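Local coordinates for protein listeriolysin O (Listeria monocytogenes, PDB 4CDB) that perforates cholesterol-containing host membranes by inserting into them after a major conformational change and assembling into an oligomeric pore, at residues Ile300-Ile309 / Ile320-Ile331. Residues are numbered along the deposited sequence; the frame is centred on the assembly and turned at random.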
loop_
_atom_site.group_PDB
_atom_site.type_symbol
_atom_site.label_atom_id
_atom_site.label_comp_id
_atom_site.label_asym_id
_atom_site.label_seq_id
_atom_site.Cartn_x
_atom_site.Cartn_y
_atom_site.Cartn_z
ATOM N N ILE A 300 -7.726 -15.525 -1.497
ATOM C CA ILE A 300 -6.881 -15.716 -0.319
ATOM C C ILE A 300 -6.125 -17.042 -0.362
ATOM O O ILE A 300 -4.939 -17.099 -0.035
ATOM C CB ILE A 300 -7.705 -15.610 0.986
ATOM C CG1 ILE A 300 -8.232 -14.185 1.154
ATOM C CG2 ILE A 300 -6.872 -16.009 2.198
ATOM C CD1 ILE A 300 -9.008 -13.959 2.427
ATOM N N LYS A 301 -6.815 -18.100 -0.781
ATOM C CA LYS A 301 -6.206 -19.420 -0.921
ATOM C C LYS A 301 -5.031 -19.399 -1.898
ATOM O O LYS A 301 -4.044 -20.113 -1.715
ATOM C CB LYS A 301 -7.254 -20.437 -1.385
ATOM C CG LYS A 301 -6.714 -21.843 -1.600
ATOM C CD LYS A 301 -6.212 -22.449 -0.297
ATOM C CE LYS A 301 -5.584 -23.816 -0.525
ATOM N NZ LYS A 301 -4.347 -23.731 -1.352
ATOM N N ASN A 302 -5.143 -18.568 -2.930
ATOM C CA ASN A 302 -4.111 -18.476 -3.957
ATOM C C ASN A 302 -3.282 -17.195 -3.847
ATOM O O ASN A 302 -2.726 -16.716 -4.835
ATOM C CB ASN A 302 -4.736 -18.593 -5.350
ATOM C CG ASN A 302 -5.683 -19.777 -5.468
ATOM O OD1 ASN A 302 -5.261 -20.902 -5.741
ATOM N ND2 ASN A 302 -6.971 -19.527 -5.263
ATOM N N SER A 303 -3.203 -16.645 -2.641
ATOM C CA SER A 303 -2.398 -15.452 -2.397
ATOM C C SER A 303 -1.322 -15.736 -1.356
ATOM O O SER A 303 -1.536 -16.521 -0.432
ATOM C CB SER A 303 -3.278 -14.293 -1.925
ATOM O OG SER A 303 -4.288 -13.994 -2.870
ATOM N N SER A 304 -0.168 -15.091 -1.508
ATOM C CA SER A 304 0.936 -15.251 -0.566
ATOM C C SER A 304 1.282 -13.929 0.119
ATOM O O SER A 304 0.778 -12.874 -0.263
ATOM C CB SER A 304 2.165 -15.805 -1.287
ATOM O OG SER A 304 2.591 -14.921 -2.307
ATOM N N PHE A 305 2.140 -13.989 1.132
ATOM C CA PHE A 305 2.590 -12.774 1.802
ATOM C C PHE A 305 4.073 -12.841 2.140
ATOM O O PHE A 305 4.623 -13.920 2.368
ATOM C CB PHE A 305 1.767 -12.494 3.068
ATOM C CG PHE A 305 2.140 -13.356 4.247
ATOM C CD1 PHE A 305 1.526 -14.581 4.444
ATOM C CD2 PHE A 305 3.094 -12.935 5.164
ATOM C CE1 PHE A 305 1.862 -15.375 5.525
ATOM C CE2 PHE A 305 3.436 -13.728 6.244
ATOM C CZ PHE A 305 2.817 -14.948 6.426
ATOM N N LYS A 306 4.713 -11.676 2.166
ATOM C CA LYS A 306 6.086 -11.561 2.635
ATOM C C LYS A 306 6.173 -10.447 3.676
ATOM O O LYS A 306 5.675 -9.340 3.461
ATOM C CB LYS A 306 7.040 -11.293 1.473
ATOM C CG LYS A 306 8.510 -11.401 1.843
ATOM C CD LYS A 306 9.392 -11.330 0.609
ATOM C CE LYS A 306 10.825 -11.721 0.934
ATOM N NZ LYS A 306 11.720 -11.572 -0.247
ATOM N N ALA A 307 6.796 -10.746 4.809
ATOM C CA ALA A 307 6.806 -9.812 5.928
ATOM C C ALA A 307 8.215 -9.441 6.367
ATOM O O ALA A 307 9.066 -10.310 6.555
ATOM C CB ALA A 307 6.024 -10.388 7.099
ATOM N N VAL A 308 8.448 -8.141 6.527
ATOM C CA VAL A 308 9.685 -7.635 7.107
ATOM C C VAL A 308 9.355 -6.966 8.439
ATOM O O VAL A 308 8.551 -6.034 8.488
ATOM C CB VAL A 308 10.367 -6.619 6.178
ATOM C CG1 VAL A 308 11.664 -6.117 6.794
ATOM C CG2 VAL A 308 10.631 -7.247 4.820
ATOM N N ILE A 309 9.972 -7.443 9.515
ATOM C CA ILE A 309 9.624 -6.991 10.858
ATOM C C ILE A 309 10.797 -6.308 11.563
ATOM O O ILE A 309 11.878 -6.888 11.685
ATOM C CB ILE A 309 9.140 -8.175 11.726
ATOM C CG1 ILE A 309 8.105 -9.007 10.966
ATOM C CG2 ILE A 309 8.575 -7.682 13.050
ATOM C CD1 ILE A 309 7.644 -10.241 11.715
ATOM N N ILE A 320 12.289 -11.864 8.711
ATOM C CA ILE A 320 11.670 -11.957 7.394
ATOM C C ILE A 320 10.876 -13.258 7.265
ATOM O O ILE A 320 11.407 -14.347 7.491
ATOM C CB ILE A 320 12.711 -11.852 6.263
ATOM C CG1 ILE A 320 13.443 -10.512 6.339
ATOM C CG2 ILE A 320 12.046 -12.010 4.905
ATOM C CD1 ILE A 320 14.411 -10.273 5.199
ATOM N N ILE A 321 9.601 -13.137 6.910
ATOM C CA ILE A 321 8.711 -14.291 6.850
ATOM C C ILE A 321 7.971 -14.377 5.517
ATOM O O ILE A 321 7.393 -13.392 5.053
ATOM C CB ILE A 321 7.672 -14.257 7.994
ATOM C CG1 ILE A 321 8.371 -14.224 9.353
ATOM C CG2 ILE A 321 6.732 -15.451 7.908
ATOM C CD1 ILE A 321 7.422 -14.094 10.524
ATOM N N ASP A 322 8.000 -15.559 4.906
ATOM C CA ASP A 322 7.202 -15.841 3.718
ATOM C C ASP A 322 6.104 -16.835 4.083
ATOM O O ASP A 322 6.231 -17.572 5.062
ATOM C CB ASP A 322 8.076 -16.417 2.604
ATOM C CG ASP A 322 9.227 -15.504 2.232
ATOM O OD1 ASP A 322 9.022 -14.599 1.394
ATOM O OD2 ASP A 322 10.337 -15.693 2.771
ATOM N N GLY A 323 5.028 -16.860 3.302
ATOM C CA GLY A 323 3.942 -17.787 3.563
ATOM C C GLY A 323 2.676 -17.500 2.780
ATOM O O GLY A 323 2.670 -16.673 1.868
ATOM N N ASN A 324 1.599 -18.194 3.141
ATOM C CA ASN A 324 0.310 -18.031 2.477
ATOM C C ASN A 324 -0.598 -17.073 3.246
ATOM O O ASN A 324 -0.531 -17.002 4.474
ATOM C CB ASN A 324 -0.373 -19.389 2.312
ATOM C CG ASN A 324 0.569 -20.452 1.780
ATOM O OD1 ASN A 324 1.452 -20.168 0.971
ATOM N ND2 ASN A 324 0.390 -21.685 2.240
ATOM N N LEU A 325 -1.450 -16.351 2.521
ATOM C CA LEU A 325 -2.277 -15.294 3.107
ATOM C C LEU A 325 -3.148 -15.763 4.272
ATOM O O LEU A 325 -3.435 -14.992 5.189
ATOM C CB LEU A 325 -3.159 -14.645 2.038
ATOM C CG LEU A 325 -3.060 -13.126 1.878
ATOM C CD1 LEU A 325 -4.302 -12.592 1.188
ATOM C CD2 LEU A 325 -2.851 -12.434 3.217
ATOM N N GLY A 326 -3.569 -17.023 4.236
ATOM C CA GLY A 326 -4.391 -17.572 5.298
ATOM C C GLY A 326 -3.640 -17.704 6.609
ATOM O O GLY A 326 -4.248 -17.803 7.676
ATOM N N ASP A 327 -2.312 -17.697 6.529
ATOM C CA ASP A 327 -1.472 -17.906 7.702
ATOM C C ASP A 327 -1.047 -16.599 8.370
ATOM O O ASP A 327 -0.183 -16.596 9.246
ATOM C CB ASP A 327 -0.240 -18.733 7.331
ATOM C CG ASP A 327 -0.593 -19.971 6.528
ATOM O OD1 ASP A 327 -1.721 -20.484 6.687
ATOM O OD2 ASP A 327 0.257 -20.428 5.734
ATOM N N LEU A 328 -1.652 -15.489 7.956
ATOM C CA LEU A 328 -1.422 -14.218 8.632
ATOM C C LEU A 328 -2.210 -14.179 9.934
ATOM O O LEU A 328 -2.625 -15.221 10.442
ATOM C CB LEU A 328 -1.796 -13.029 7.744
ATOM C CG LEU A 328 -0.666 -12.440 6.899
ATOM C CD1 LEU A 328 -1.071 -11.091 6.331
ATOM C CD2 LEU A 328 0.586 -12.300 7.742
ATOM N N ARG A 329 -2.399 -12.977 10.477
ATOM C CA ARG A 329 -3.092 -12.785 11.755
ATOM C C ARG A 329 -2.372 -13.447 12.933
ATOM O O ARG A 329 -2.858 -13.419 14.063
ATOM C CB ARG A 329 -4.548 -13.257 11.672
ATOM C CG ARG A 329 -5.450 -12.346 10.860
ATOM C CD ARG A 329 -6.255 -11.439 11.768
ATOM N NE ARG A 329 -5.417 -10.499 12.505
ATOM C CZ ARG A 329 -5.807 -9.857 13.600
ATOM N NH1 ARG A 329 -7.022 -10.061 14.094
ATOM N NH2 ARG A 329 -4.981 -9.017 14.208
ATOM N N ASP A 330 -1.217 -14.043 12.658
ATOM C CA ASP A 330 -0.357 -14.595 13.693
ATOM C C ASP A 330 0.795 -13.624 13.903
ATOM O O ASP A 330 1.164 -13.309 15.034
ATOM C CB ASP A 330 0.181 -15.964 13.275
ATOM C CG ASP A 330 -0.922 -16.948 12.925
ATOM O OD1 ASP A 330 -2.067 -16.752 13.385
ATOM O OD2 ASP A 330 -0.642 -17.920 12.192
ATOM N N ILE A 331 1.354 -13.155 12.791
ATOM C CA ILE A 331 2.399 -12.140 12.809
ATOM C C ILE A 331 1.829 -10.826 13.333
ATOM O O ILE A 331 2.415 -10.181 14.204
ATOM C CB ILE A 331 2.993 -11.911 11.398
ATOM C CG1 ILE A 331 3.912 -13.069 10.995
ATOM C CG2 ILE A 331 3.756 -10.597 11.338
ATOM C CD1 ILE A 331 3.194 -14.278 10.422
#
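Phe-305 lays its ring across the neighbouring strand of a β-hairpin, between Gly-323 on one face and Leu-328 on the other, with the Asn-324 to Leu-325 peptide at its edge. The hairpin pairs strand 303-310 with strand 319-324 in antiparallel fashion; strand 303-310 is flanked by 262-270 and 319-324 in the large antiparallel sheet of this cholesterol-dependent cytolysin. In this family the short strand covering this edge is thought to move away during oligomerisation, allowing a neighbouring monomer to pair there, and residues 291-303, largely helical here, probably become a membrane-spanning strand of the pore.

A chi1 of 77° sets CG of Phe-305 between the backbone N and the carbonyl carbon and turns the phenyl over the backbone of Gly-323, whose N sits 4.1 Å above the ring plane near the rim. Over the centre of the opposite face stands Leu-328 CD2 in a CH-pi contact, 3.6 Å from the Phe-305 centroid and 14° off the normal. At the ring edge, Asn-324 O lies 3.1 Å from Phe-305 CE1; Leu-268 of strand 262-270 also packs on the ring. Ile-321 runs alongside Phe-305, bringing CG2 to within 4.1 Å of Phe-305 CE2, while Ile-331 CD1 comes from the opposite direction to CZ.

Backbone bonds hold this register. Phe-305 N donates to Gly-323 O, whereas the return bond from Gly-323 N to Phe-305 O is weak. The Ala-307 and Ile-321 pair is linked in both directions.

Past Asn-324 the chain turns into a short 3-10 segment, and the Leu-325 side chain crosses Ile-300, at the end of helix 294-301, at about a right angle. Its CD1 touches Ser-303 CB at 3.7 Å; Phe-281 and Ala-284 of helix 277-286 also pack on Leu-325. A nearly straight hydrogen bond closes this corner, with Leu-325 N 3.0 Å from Ser-303 O and 36° out of the carbonyl plane.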